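Local coordinates for protein enterochelin esterase (Salmonella enterica subsp. enterica serovar Typhimurium, PDB 3MGA) that probably hydrolyses the ester bonds of the siderophore ferric enterobactin (enterochelin), freeing the iron it carries for use by the cell, at residues L204-D209 / L238-I243; P199-L204 / A280-V285; D104-F109 / E122-L127; R92-F97 / D384-R389; L338-L343 / S370-F375. One frame throughout, in Å; residues are numbered along the deposited sequence.

Interaction 1 of 5, residues L204-D209 / L238-I243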
# COMPACT_ATOMS: atom_id res chain seq x y z
N LEU A 204 -12.43 -14.58 -10.55
CA LEU A 204 -11.35 -13.78 -11.12
C LEU A 204 -11.15 -12.59 -10.18
O LEU A 204 -12.12 -12.00 -9.70
CB LEU A 204 -11.74 -13.23 -12.49
CG LEU A 204 -10.78 -12.17 -13.06
CD1 LEU A 204 -9.39 -12.77 -13.33
CD2 LEU A 204 -11.34 -11.56 -14.35
N ALA A 205 -9.88 -12.26 -9.94
CA ALA A 205 -9.52 -11.14 -9.09
C ALA A 205 -8.50 -10.30 -9.83
O ALA A 205 -7.43 -10.81 -10.21
CB ALA A 205 -8.96 -11.64 -7.75
N ILE A 206 -8.81 -9.03 -10.06
CA ILE A 206 -7.89 -8.15 -10.75
C ILE A 206 -7.15 -7.25 -9.76
O ILE A 206 -7.77 -6.53 -8.97
CB ILE A 206 -8.60 -7.27 -11.77
CG1 ILE A 206 -9.23 -8.14 -12.86
CG2 ILE A 206 -7.62 -6.29 -12.40
CD1 ILE A 206 -9.96 -7.34 -13.93
N LEU A 207 -5.83 -7.29 -9.82
CA LEU A 207 -5.00 -6.47 -8.96
C LEU A 207 -4.25 -5.41 -9.76
O LEU A 207 -3.44 -5.73 -10.63
CB LEU A 207 -4.03 -7.30 -8.13
CG LEU A 207 -4.58 -8.04 -6.91
CD1 LEU A 207 -5.67 -9.03 -7.25
CD2 LEU A 207 -3.45 -8.75 -6.20
N LEU A 208 -4.54 -4.15 -9.46
CA LEU A 208 -3.89 -3.04 -10.12
C LEU A 208 -2.50 -2.90 -9.51
O LEU A 208 -2.20 -3.54 -8.50
CB LEU A 208 -4.73 -1.78 -9.98
CG LEU A 208 -6.12 -1.91 -10.61
CD1 LEU A 208 -7.00 -0.71 -10.25
CD2 LEU A 208 -6.03 -2.10 -12.15
N ASP A 209 -1.64 -2.08 -10.12
CA ASP A 209 -0.25 -1.95 -9.68
C ASP A 209 0.36 -3.35 -9.60
O ASP A 209 1.07 -3.70 -8.65
CB ASP A 209 -0.16 -1.18 -8.36
CG ASP A 209 -0.41 0.31 -8.54
OD1 ASP A 209 0.17 0.90 -9.48
OD2 ASP A 209 -1.15 0.91 -7.74
N LEU A 238 -5.15 -11.84 -11.79
CA LEU A 238 -4.63 -11.04 -12.88
C LEU A 238 -3.96 -9.75 -12.38
O LEU A 238 -4.63 -8.84 -11.92
CB LEU A 238 -5.76 -10.70 -13.83
CG LEU A 238 -5.41 -9.91 -15.08
CD1 LEU A 238 -4.38 -10.67 -15.91
CD2 LEU A 238 -6.67 -9.66 -15.88
N LEU A 239 -2.64 -9.68 -12.47
CA LEU A 239 -1.93 -8.48 -12.04
C LEU A 239 -1.63 -7.63 -13.25
O LEU A 239 -0.99 -8.11 -14.19
CB LEU A 239 -0.65 -8.82 -11.29
CG LEU A 239 -0.79 -9.30 -9.84
CD1 LEU A 239 -1.74 -10.47 -9.70
CD2 LEU A 239 0.59 -9.65 -9.32
N ILE A 240 -2.09 -6.38 -13.24
CA ILE A 240 -1.87 -5.49 -14.38
C ILE A 240 -0.81 -4.43 -14.09
O ILE A 240 -0.87 -3.73 -13.09
CB ILE A 240 -3.17 -4.80 -14.82
CG1 ILE A 240 -4.30 -5.81 -14.99
CG2 ILE A 240 -2.94 -4.03 -16.11
CD1 ILE A 240 -5.61 -5.18 -15.40
N ASP A 241 0.15 -4.32 -15.00
CA ASP A 241 1.24 -3.35 -14.89
C ASP A 241 0.68 -1.97 -15.17
O ASP A 241 0.01 -1.78 -16.20
CB ASP A 241 2.32 -3.70 -15.91
CG ASP A 241 3.58 -2.88 -15.76
OD1 ASP A 241 3.64 -1.98 -14.90
OD2 ASP A 241 4.53 -3.14 -16.52
N ALA A 242 0.94 -1.03 -14.27
CA ALA A 242 0.50 0.36 -14.45
C ALA A 242 1.44 1.09 -15.41
O ALA A 242 1.17 2.23 -15.80
CB ALA A 242 0.45 1.09 -13.10
N ILE A 243 2.56 0.44 -15.74
CA ILE A 243 3.58 0.95 -16.67
C ILE A 243 4.52 1.96 -16.02
O ILE A 243 5.70 1.69 -15.81
CB ILE A 243 2.97 1.57 -17.97
CG1 ILE A 243 2.07 0.56 -18.68
CG2 ILE A 243 4.08 2.02 -18.90
CD1 ILE A 243 1.51 1.07 -19.99
O HOH W 1 -2.36 -1.40 -12.72
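Ile-206 and Ile-240 each place CG1 anti to the carbonyl carbon, with chi1 at -63° and -50°, and this sets the CG2 of Ile-206 against the outstretched CD1 of Ile-240 at 3.8 Å, the two side chains slanting across one another. Leu-238 joins them on the same face of the sheet, its CD2 4.2 Å from Ile-206 CG1, and helix 256-273 covers this face through Leu-266. On the other face Leu-207 and Leu-239 lie beside each other, CB of the first 4.2 Å from CG of the second.

The backbones run as parallel strands, tilted by 19°. Leu-238 N donates to Ala-205 O at 3.0 Å. Leu-238 O receives Leu-207 N at 2.9 Å, while Leu-207 O takes Ile-240 N. Strand 204-207 lies between strands 236-240 and 284-288 in the parallel core of the alpha/beta-hydrolase sheet, and helices 210-216 and 220-228 form the crossover between the paired strands.

Beyond Leu-208, whose side chain reaches the probable nucleophile elbow around Ser-289, the chains part. A water bridges them, accepting from Asp-209 N at 2.8 Å and donating to Ile-240 O. The carboxylate of Asp-209 rests its OD1 near Ala-242 CB but is paired with Arg-248. Direct backbone bonding thus gives way to a water bridge just beyond the ends of the strands, keeping the buried N-H and C=O supplied as the chains separate.

Interaction 2 of 5, residues P199-L204 / A280-V285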
# COMPACT_ATOMS: atom_id res chain seq x y z
N PRO A 199 -13.00 -25.17 -12.99
CA PRO A 199 -12.30 -24.00 -13.55
C PRO A 199 -13.24 -22.85 -13.90
O PRO A 199 -12.90 -21.69 -13.67
CB PRO A 199 -11.65 -24.54 -14.83
CG PRO A 199 -11.63 -26.01 -14.70
CD PRO A 199 -12.74 -26.39 -13.78
N GLU A 200 -14.42 -23.17 -14.44
CA GLU A 200 -15.39 -22.14 -14.83
C GLU A 200 -16.10 -21.49 -13.64
O GLU A 200 -16.82 -20.51 -13.82
CB GLU A 200 -16.43 -22.69 -15.83
CG GLU A 200 -15.89 -23.07 -17.23
CD GLU A 200 -15.03 -24.33 -17.25
OE1 GLU A 200 -15.03 -25.09 -16.25
OE2 GLU A 200 -14.37 -24.58 -18.29
N GLU A 201 -15.91 -22.03 -12.44
CA GLU A 201 -16.50 -21.46 -11.23
C GLU A 201 -15.49 -20.58 -10.49
O GLU A 201 -15.87 -19.75 -9.66
CB GLU A 201 -17.01 -22.58 -10.30
CG GLU A 201 -18.11 -23.45 -10.93
CD GLU A 201 -19.40 -22.69 -11.22
OE1 GLU A 201 -19.66 -21.65 -10.57
OE2 GLU A 201 -20.18 -23.15 -12.08
N ARG A 202 -14.21 -20.77 -10.78
CA ARG A 202 -13.15 -19.97 -10.15
C ARG A 202 -13.42 -18.48 -10.26
O ARG A 202 -13.69 -17.99 -11.35
CB ARG A 202 -11.84 -20.15 -10.87
CG ARG A 202 -11.17 -21.49 -10.87
CD ARG A 202 -10.17 -21.36 -12.00
NE ARG A 202 -9.12 -22.36 -12.05
CZ ARG A 202 -8.30 -22.48 -13.08
NH1 ARG A 202 -8.45 -21.71 -14.15
NH2 ARG A 202 -7.36 -23.41 -13.07
N PRO A 203 -13.32 -17.76 -9.15
CA PRO A 203 -13.48 -16.32 -9.24
C PRO A 203 -12.23 -15.67 -9.82
O PRO A 203 -11.11 -16.17 -9.61
CB PRO A 203 -13.62 -15.90 -7.78
CG PRO A 203 -12.88 -16.94 -7.02
CD PRO A 203 -13.15 -18.21 -7.75
N LEU A 204 -12.43 -14.58 -10.55
CA LEU A 204 -11.35 -13.78 -11.12
C LEU A 204 -11.15 -12.59 -10.18
O LEU A 204 -12.12 -12.00 -9.70
CB LEU A 204 -11.74 -13.23 -12.49
CG LEU A 204 -10.78 -12.17 -13.06
CD1 LEU A 204 -9.39 -12.77 -13.33
CD2 LEU A 204 -11.34 -11.56 -14.35
N ALA A 280 -20.55 -11.64 -11.73
CA ALA A 280 -19.99 -10.39 -11.18
C ALA A 280 -19.84 -10.45 -9.65
O ALA A 280 -18.95 -9.82 -9.10
CB ALA A 280 -20.86 -9.21 -11.59
N GLY A 281 -20.71 -11.21 -8.99
CA GLY A 281 -20.70 -11.35 -7.53
C GLY A 281 -19.42 -11.84 -6.88
O GLY A 281 -19.24 -11.67 -5.68
N ARG A 282 -18.56 -12.50 -7.64
CA ARG A 282 -17.27 -12.96 -7.10
C ARG A 282 -16.09 -12.48 -7.93
O ARG A 282 -15.00 -13.03 -7.83
CB ARG A 282 -17.22 -14.48 -6.96
CG ARG A 282 -17.54 -15.28 -8.20
CD ARG A 282 -17.18 -16.72 -7.93
NE ARG A 282 -17.86 -17.67 -8.80
CZ ARG A 282 -18.92 -18.39 -8.46
NH1 ARG A 282 -19.45 -18.30 -7.24
NH2 ARG A 282 -19.46 -19.22 -9.34
N THR A 283 -16.32 -11.44 -8.72
CA THR A 283 -15.30 -10.86 -9.56
C THR A 283 -14.74 -9.66 -8.82
O THR A 283 -15.44 -8.66 -8.57
CB THR A 283 -15.85 -10.47 -10.92
OG1 THR A 283 -16.40 -11.64 -11.56
CG2 THR A 283 -14.76 -9.89 -11.80
N VAL A 284 -13.46 -9.75 -8.47
CA VAL A 284 -12.82 -8.70 -7.72
C VAL A 284 -11.93 -7.78 -8.52
O VAL A 284 -11.27 -8.17 -9.47
CB VAL A 284 -11.95 -9.30 -6.58
CG1 VAL A 284 -11.05 -8.20 -5.94
CG2 VAL A 284 -12.83 -9.98 -5.55
N VAL A 285 -11.95 -6.52 -8.11
CA VAL A 285 -11.07 -5.51 -8.64
C VAL A 285 -10.50 -4.92 -7.35
O VAL A 285 -11.23 -4.43 -6.48
CB VAL A 285 -11.79 -4.51 -9.52
CG1 VAL A 285 -10.84 -3.40 -9.91
CG2 VAL A 285 -12.34 -5.21 -10.79
O HOH W 2 -14.95 -14.26 -11.62
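Glu-201 is the first residue of 199-204 to meet the other segment: its OE1 forms a salt bridge with Arg-282 NH2 at 2.7 Å. The carboxylate oxygen comes to the edge of the guanidinium, near its plane, yet the two flat groups are turned 70° against each other, so the ion pair rests on one oxygen and one nitrogen. Arg-282 gets there by placing CG between its backbone N and carbonyl carbon (chi1 54°) and then running straight from CG to NE; its NE ends 3.0 Å from Glu-201 O.

Arg-202 points away from 280-285, its guanidinium bonding to the carbonyls of Gly-195 and Pro-275. Pro-203 then lays its CB along the aliphatic part of Arg-282, 3.7 Å from CD, and 3.2 Å from Arg-282 O, the carbonyl that accepts from Trp-400 NE1. Here the loop feeds into strand 204-207, which lies parallel to strand 284-288 in the central sheet of the alpha/beta-hydrolase fold, and the pairing of the two strands begins at once. Leu-204 O accepts Val-284 N at 2.9 Å, and Thr-283 CA adds a C-H...O contact to the same oxygen. Leu-204 N donates to a water, which in turn donates to Thr-283 OG1 at 3.0 Å; that hydroxyl is also bonded to Arg-305 and to the carbonyl of Asp-279.

Interaction 3 of 5, residues D104-F109 / E122-L127; sequences DVFAAF and EGWRQL
Phe-106 turns the edge of its ring onto the indole of Trp-124: CZ stands over the centre of one face, 3.5 Å from CE2. This is a T-shaped pair, with ring planes at 65° and the centroid of the phenyl 4.9 Å from that of the six-membered indole ring. Flanking it, Phe-106 CE2 touches Leu-127 CD1, and CE1 lies 3.8 Å from Gly-123 CA, a close approach possible because glycine carries no side chain there.

Val-105 completes the apolar patch. With CG1 anti to the backbone N (chi1 179°), that methyl sits over the centre of one face of its neighbour's ring and comes 3.2 Å from Gly-123 O, while CG2 meets Leu-127 CD2 tip to tip at 3.7 Å.

Further out, Trp-54 makes an edge-to-face pair with Phe-106 and Tyr-56 another with Trp-124. The loop 104-109 is thus clasped to helix 117-127, which rests through Trp-124 and Leu-127 on Ile-98 of strand 92-100, beside strand 52-57 in the N-terminal domain.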
# COMPACT_ATOMS: atom_id res chain seq x y z
N ASP A 104 20.74 22.31 3.67
CA ASP A 104 20.08 23.46 3.05
C ASP A 104 18.80 23.09 2.29
O ASP A 104 18.48 23.71 1.28
CB ASP A 104 21.06 24.18 2.09
CG ASP A 104 21.53 23.29 0.93
OD1 ASP A 104 21.27 22.06 0.94
OD2 ASP A 104 22.18 23.83 -0.00
N VAL A 105 18.08 22.08 2.78
CA VAL A 105 16.85 21.64 2.12
C VAL A 105 15.63 22.21 2.83
O VAL A 105 14.84 22.94 2.24
CB VAL A 105 16.74 20.10 2.07
CG1 VAL A 105 15.44 19.69 1.40
CG2 VAL A 105 17.91 19.51 1.32
N PHE A 106 15.48 21.87 4.11
CA PHE A 106 14.35 22.36 4.89
C PHE A 106 14.65 23.68 5.58
O PHE A 106 15.80 24.00 5.88
CB PHE A 106 13.92 21.34 5.94
CG PHE A 106 13.44 20.03 5.36
CD1 PHE A 106 12.18 19.94 4.78
CD2 PHE A 106 14.23 18.89 5.44
CE1 PHE A 106 11.73 18.74 4.26
CE2 PHE A 106 13.78 17.69 4.92
CZ PHE A 106 12.52 17.61 4.34
N ALA A 107 13.59 24.45 5.82
CA ALA A 107 13.71 25.72 6.51
C ALA A 107 13.53 25.45 8.00
O ALA A 107 13.27 24.32 8.41
CB ALA A 107 12.65 26.69 6.01
N ALA A 108 13.67 26.50 8.81
CA ALA A 108 13.52 26.36 10.25
C ALA A 108 12.04 26.23 10.61
O ALA A 108 11.17 26.68 9.87
CB ALA A 108 14.12 27.57 10.96
N PHE A 109 11.77 25.58 11.74
CA PHE A 109 10.40 25.40 12.21
C PHE A 109 10.36 25.65 13.71
O PHE A 109 11.14 25.06 14.46
CB PHE A 109 9.88 23.99 11.92
CG PHE A 109 9.89 23.62 10.46
CD1 PHE A 109 8.90 24.09 9.61
CD2 PHE A 109 10.88 22.79 9.94
CE1 PHE A 109 8.91 23.75 8.26
CE2 PHE A 109 10.89 22.45 8.60
CZ PHE A 109 9.90 22.92 7.76
N GLU A 122 8.07 18.80 -1.31
CA GLU A 122 9.11 19.41 -2.13
C GLU A 122 10.46 19.11 -1.48
O GLU A 122 11.34 18.56 -2.12
CB GLU A 122 8.88 20.92 -2.25
CG GLU A 122 9.86 21.67 -3.15
CD GLU A 122 9.78 21.26 -4.62
OE1 GLU A 122 10.39 21.95 -5.46
OE2 GLU A 122 9.10 20.25 -4.94
N GLY A 123 10.60 19.46 -0.21
CA GLY A 123 11.84 19.21 0.52
C GLY A 123 12.25 17.75 0.47
O GLY A 123 13.43 17.44 0.25
N TRP A 124 11.29 16.85 0.65
CA TRP A 124 11.57 15.41 0.62
C TRP A 124 11.93 14.88 -0.77
O TRP A 124 12.67 13.91 -0.87
CB TRP A 124 10.40 14.58 1.18
CG TRP A 124 10.22 14.75 2.65
CD1 TRP A 124 9.17 15.34 3.28
CD2 TRP A 124 11.14 14.35 3.67
NE1 TRP A 124 9.36 15.31 4.64
CE2 TRP A 124 10.57 14.71 4.91
CE3 TRP A 124 12.38 13.71 3.66
CZ2 TRP A 124 11.20 14.46 6.12
CZ3 TRP A 124 13.01 13.47 4.87
CH2 TRP A 124 12.42 13.84 6.09
N ARG A 125 11.40 15.50 -1.82
CA ARG A 125 11.72 15.07 -3.18
C ARG A 125 13.22 15.22 -3.48
O ARG A 125 13.75 14.52 -4.34
CB ARG A 125 10.90 15.83 -4.24
CG ARG A 125 9.41 15.51 -4.26
CD ARG A 125 8.73 16.16 -5.47
NE ARG A 125 7.30 15.86 -5.54
CZ ARG A 125 6.33 16.62 -5.03
NH1 ARG A 125 6.60 17.76 -4.40
NH2 ARG A 125 5.06 16.24 -5.16
N GLN A 126 13.88 16.14 -2.77
CA GLN A 126 15.32 16.35 -2.95
C GLN A 126 16.19 15.43 -2.09
O GLN A 126 17.36 15.23 -2.39
CB GLN A 126 15.70 17.83 -2.72
CG GLN A 126 15.52 18.75 -3.95
CD GLN A 126 14.10 18.80 -4.50
OE1 GLN A 126 13.15 18.39 -3.85
NE2 GLN A 126 13.96 19.33 -5.72
N LEU A 127 15.62 14.85 -1.03
CA LEU A 127 16.39 13.95 -0.15
C LEU A 127 16.13 12.46 -0.38
O LEU A 127 17.08 11.68 -0.46
CB LEU A 127 16.13 14.32 1.31
CG LEU A 127 16.60 15.71 1.74
CD1 LEU A 127 16.16 16.03 3.15
CD2 LEU A 127 18.12 15.81 1.61

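Interaction 4 of 5, residues R92-F97 / D384-R389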
# COMPACT_ATOMS: atom_id res chain seq x y z
N ARG A 92 2.11 -0.58 12.29
CA ARG A 92 3.02 -1.25 11.37
C ARG A 92 3.30 -0.28 10.24
O ARG A 92 2.39 0.43 9.80
CB ARG A 92 2.39 -2.54 10.86
CG ARG A 92 3.09 -3.22 9.69
CD ARG A 92 2.77 -4.74 9.73
NE ARG A 92 1.34 -4.97 9.79
CZ ARG A 92 0.75 -6.06 10.26
NH1 ARG A 92 1.44 -7.05 10.79
NH2 ARG A 92 -0.57 -6.11 10.24
N GLY A 93 4.54 -0.21 9.80
CA GLY A 93 4.88 0.69 8.72
C GLY A 93 6.31 0.60 8.23
O GLY A 93 7.16 0.01 8.87
N SER A 94 6.54 1.21 7.07
CA SER A 94 7.84 1.24 6.44
C SER A 94 8.61 2.45 6.90
O SER A 94 8.02 3.44 7.36
CB SER A 94 7.69 1.36 4.92
OG SER A 94 6.88 0.33 4.40
N TYR A 95 9.93 2.38 6.78
CA TYR A 95 10.77 3.52 7.13
C TYR A 95 12.09 3.39 6.39
O TYR A 95 12.41 2.32 5.86
CB TYR A 95 11.01 3.61 8.65
CG TYR A 95 11.91 2.52 9.20
CD1 TYR A 95 11.41 1.27 9.52
CD2 TYR A 95 13.26 2.76 9.41
CE1 TYR A 95 12.24 0.27 10.02
CE2 TYR A 95 14.09 1.77 9.91
CZ TYR A 95 13.58 0.53 10.21
OH TYR A 95 14.42 -0.44 10.70
N CYS A 96 12.83 4.49 6.35
CA CYS A 96 14.12 4.51 5.70
C CYS A 96 14.88 5.68 6.30
O CYS A 96 14.27 6.56 6.90
CB CYS A 96 13.97 4.66 4.17
SG CYS A 96 13.09 6.15 3.59
N PHE A 97 16.21 5.65 6.21
CA PHE A 97 16.99 6.76 6.73
C PHE A 97 17.59 7.51 5.55
O PHE A 97 17.74 6.95 4.47
CB PHE A 97 18.12 6.31 7.67
CG PHE A 97 17.70 5.33 8.73
CD1 PHE A 97 16.56 5.56 9.49
CD2 PHE A 97 18.50 4.24 9.03
CE1 PHE A 97 16.19 4.66 10.49
CE2 PHE A 97 18.14 3.34 10.03
CZ PHE A 97 16.98 3.56 10.76
N ASP A 384 0.87 3.05 3.10
CA ASP A 384 2.03 2.17 3.17
C ASP A 384 1.75 0.76 2.63
O ASP A 384 0.85 0.08 3.10
CB ASP A 384 2.36 2.13 4.67
CG ASP A 384 3.74 1.60 4.98
OD1 ASP A 384 4.29 0.75 4.26
OD2 ASP A 384 4.25 2.05 6.02
N ALA A 385 2.53 0.32 1.64
CA ALA A 385 2.35 -1.03 1.04
C ALA A 385 2.61 -2.20 2.03
O ALA A 385 2.14 -3.30 1.82
CB ALA A 385 3.20 -1.20 -0.21
N LEU A 386 3.37 -1.95 3.09
CA LEU A 386 3.60 -2.98 4.09
C LEU A 386 2.27 -3.33 4.77
O LEU A 386 1.99 -4.48 5.07
CB LEU A 386 4.62 -2.53 5.13
CG LEU A 386 4.97 -3.52 6.23
CD1 LEU A 386 5.75 -4.66 5.66
CD2 LEU A 386 5.77 -2.81 7.32
N CYS A 387 1.43 -2.32 4.99
CA CYS A 387 0.11 -2.53 5.59
C CYS A 387 -0.86 -3.06 4.56
O CYS A 387 -1.62 -4.00 4.83
CB CYS A 387 -0.47 -1.23 6.17
SG CYS A 387 0.52 -0.45 7.45
N TRP A 388 -0.83 -2.47 3.36
CA TRP A 388 -1.75 -2.89 2.31
C TRP A 388 -1.62 -4.36 1.97
O TRP A 388 -2.61 -5.01 1.68
CB TRP A 388 -1.60 -2.10 1.00
CG TRP A 388 -1.69 -0.61 1.08
CD1 TRP A 388 -2.46 0.12 1.92
CD2 TRP A 388 -1.08 0.33 0.18
NE1 TRP A 388 -2.32 1.47 1.65
CE2 TRP A 388 -1.48 1.62 0.58
CE3 TRP A 388 -0.21 0.21 -0.91
CZ2 TRP A 388 -1.04 2.77 -0.07
CZ3 TRP A 388 0.24 1.37 -1.55
CH2 TRP A 388 -0.18 2.62 -1.13
N ARG A 389 -0.41 -4.90 2.00
CA ARG A 389 -0.24 -6.32 1.63
C ARG A 389 -1.15 -7.22 2.46
O ARG A 389 -1.70 -8.19 1.94
CB ARG A 389 1.22 -6.79 1.77
CG ARG A 389 1.64 -7.18 3.19
CD ARG A 389 3.07 -7.62 3.22
NE ARG A 389 3.44 -8.17 4.52
CZ ARG A 389 4.62 -8.73 4.78
NH1 ARG A 389 4.86 -9.22 5.99
NH2 ARG A 389 5.55 -8.82 3.84
O HOH W 3 2.21 2.54 8.14
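Ser-94 grips the carboxylate of Asp-384 with both its backbone and its hydroxyl. Ser-94 N donates to the syn lone pair of OD2 at 2.7 Å (162° at the hydrogen), and Ser-94 OG donates to OD1 at 2.6 Å, also from the syn side, so the group is held at two points. Asp-384 presents it by setting CG anti to its own N (chi1 -164°).

OD1 has a second donor, Leu-386 N at 3.1 Å, which arrives on the anti side and makes Asp-384 the N-cap of helix 385-399. OD2 also has a second one: a water donates to it and, at 2.7 Å, to Arg-92 O. Four donors thus satisfy this buried carboxylate, and the start of the helix would probably favour its negative charge. Cys-387 SG lies 3.1 Å from the same Arg-92 O. Nearby, Leu-386 CD2 packs on Arg-92 CG at 3.6 Å, the two side chains nearly perpendicular, while the guanidinium of Arg-92 bonds to Pro-158 O.

Strand 92-100 of the N-terminal, E-set-like domain is in this way locked to an N-capped helix of the esterase domain, directly after His-383, where alpha/beta hydrolases usually carry their catalytic histidine.

Interaction 5 of 5, residues L338-L343 / S370-F375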
# COMPACT_ATOMS: atom_id res chain seq x y z
N LEU A 338 -24.14 7.43 -10.50
CA LEU A 338 -23.59 6.12 -10.13
C LEU A 338 -24.19 5.67 -8.80
O LEU A 338 -24.62 6.50 -7.99
CB LEU A 338 -22.07 6.20 -10.02
CG LEU A 338 -21.34 6.66 -11.29
CD1 LEU A 338 -19.85 6.81 -11.01
CD2 LEU A 338 -21.58 5.71 -12.44
N CYS A 339 -24.22 4.36 -8.58
CA CYS A 339 -24.75 3.80 -7.33
C CYS A 339 -24.27 2.37 -7.12
O CYS A 339 -24.31 1.55 -8.04
CB CYS A 339 -26.29 3.83 -7.34
SG CYS A 339 -27.05 2.83 -8.64
N ALA A 340 -23.81 2.08 -5.91
CA ALA A 340 -23.33 0.74 -5.57
C ALA A 340 -24.52 -0.15 -5.26
O ALA A 340 -25.00 -0.17 -4.13
CB ALA A 340 -22.39 0.80 -4.38
N ARG A 341 -25.00 -0.87 -6.28
CA ARG A 341 -26.15 -1.75 -6.12
C ARG A 341 -25.75 -3.19 -6.43
O ARG A 341 -25.46 -3.54 -7.57
CB ARG A 341 -27.30 -1.30 -7.03
CG ARG A 341 -28.58 -2.11 -6.88
CD ARG A 341 -29.72 -1.47 -7.65
NE ARG A 341 -30.04 -0.13 -7.15
CZ ARG A 341 -30.96 0.68 -7.68
NH1 ARG A 341 -31.17 1.87 -7.14
NH2 ARG A 341 -31.66 0.30 -8.74
N GLY A 342 -25.74 -4.02 -5.39
CA GLY A 342 -25.35 -5.42 -5.52
C GLY A 342 -23.86 -5.62 -5.33
O GLY A 342 -23.37 -6.75 -5.35
N LEU A 343 -23.13 -4.52 -5.15
CA LEU A 343 -21.69 -4.56 -4.96
C LEU A 343 -21.32 -4.89 -3.53
O LEU A 343 -22.03 -4.54 -2.60
CB LEU A 343 -21.05 -3.21 -5.30
CG LEU A 343 -21.15 -2.64 -6.71
CD1 LEU A 343 -20.42 -1.29 -6.77
CD2 LEU A 343 -20.59 -3.60 -7.73
N SER A 370 -28.75 0.45 2.10
CA SER A 370 -29.07 -0.95 2.32
C SER A 370 -28.82 -1.83 1.10
O SER A 370 -28.62 -3.04 1.23
CB SER A 370 -30.54 -1.05 2.72
OG SER A 370 -30.84 -0.23 3.84
N GLN A 371 -28.79 -1.22 -0.08
CA GLN A 371 -28.65 -1.95 -1.35
C GLN A 371 -27.26 -2.48 -1.70
O GLN A 371 -27.02 -2.86 -2.85
CB GLN A 371 -29.22 -1.10 -2.51
CG GLN A 371 -30.76 -0.93 -2.47
CD GLN A 371 -31.27 -0.24 -1.20
OE1 GLN A 371 -30.55 0.52 -0.55
NE2 GLN A 371 -32.53 -0.50 -0.86
N GLN A 372 -26.36 -2.52 -0.72
CA GLN A 372 -25.01 -3.05 -0.96
C GLN A 372 -24.32 -3.42 0.36
O GLN A 372 -24.67 -2.90 1.43
CB GLN A 372 -24.15 -2.05 -1.75
CG GLN A 372 -23.68 -0.82 -0.97
CD GLN A 372 -24.79 0.05 -0.44
OE1 GLN A 372 -24.69 0.60 0.65
NE2 GLN A 372 -25.87 0.18 -1.21
N SER A 373 -23.35 -4.32 0.26
CA SER A 373 -22.59 -4.78 1.42
C SER A 373 -21.25 -4.05 1.46
O SER A 373 -20.42 -4.24 0.58
CB SER A 373 -22.37 -6.29 1.31
OG SER A 373 -23.60 -6.96 1.11
N ILE A 374 -21.05 -3.21 2.47
CA ILE A 374 -19.82 -2.42 2.62
C ILE A 374 -19.06 -2.83 3.88
O ILE A 374 -19.64 -2.91 4.95
CB ILE A 374 -20.14 -0.91 2.79
CG1 ILE A 374 -21.13 -0.42 1.74
CG2 ILE A 374 -18.85 -0.09 2.74
CD1 ILE A 374 -20.60 -0.45 0.33
N PHE A 375 -17.76 -3.07 3.74
CA PHE A 375 -16.91 -3.44 4.87
C PHE A 375 -15.92 -2.33 5.17
O PHE A 375 -14.96 -2.15 4.45
CB PHE A 375 -16.12 -4.71 4.55
CG PHE A 375 -16.96 -5.90 4.25
CD1 PHE A 375 -17.36 -6.16 2.94
CD2 PHE A 375 -17.34 -6.77 5.25
CE1 PHE A 375 -18.14 -7.26 2.66
CE2 PHE A 375 -18.11 -7.88 4.97
CZ PHE A 375 -18.51 -8.12 3.68
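Gln-372 lays its CG against Ala-340 CB at 4.0 Å and bends back so that NE2 donates to Ala-340 O. CG lies between the backbone N and carbonyl carbon (chi1 73°), and a further bend at chi2 brings NE2 round to that oxygen. The bond is 3.1 Å long, nearly in line with the carbonyl but bent to 140° at the hydrogen, with the oxygen 27° out of the amide plane; NE2 also bonds to Thr-369 OG1.

Backbone bonds flank it. Gly-342 N donates to Gln-371 O at 3.1 Å, and Ser-373 N to Leu-343 O at 3.2 Å. Gly-342 turns with a positive phi, a conformation suited to glycine, although it and Arg-341 are poorly ordered at this exposed end. On the buried side Ala-340 packs on Leu-300 of helix 290-301.

Here strands 344-350 and 373-379 start side by side, the parallel pair of a beta-alpha-beta crossover through helix 354-367 that closes one edge of the alpha/beta-hydrolase sheet.

Overall arrangement
Interactions 1, 2 and 5 belong to the eight-stranded sheet of the esterase domain. Interactions 1 and 2, with centres about 15 Å apart, share Leu-204 and tie strand 204-207 to its neighbours on either side, 236-240 and 284-288; interaction 5 marks the edge, about 18 Å from interaction 2 between centres. Interaction 3 lies in the N-terminal domain, its centre about 47 Å from that of interaction 2. Between them stands interaction 4, its centre about 22 Å from that of interaction 3 and about 20 Å from that of interaction 1. It joins segments 287 residues apart, a span that includes all the others; of the five it alone joins the two domains, the rest being shorter-range contacts within one domain.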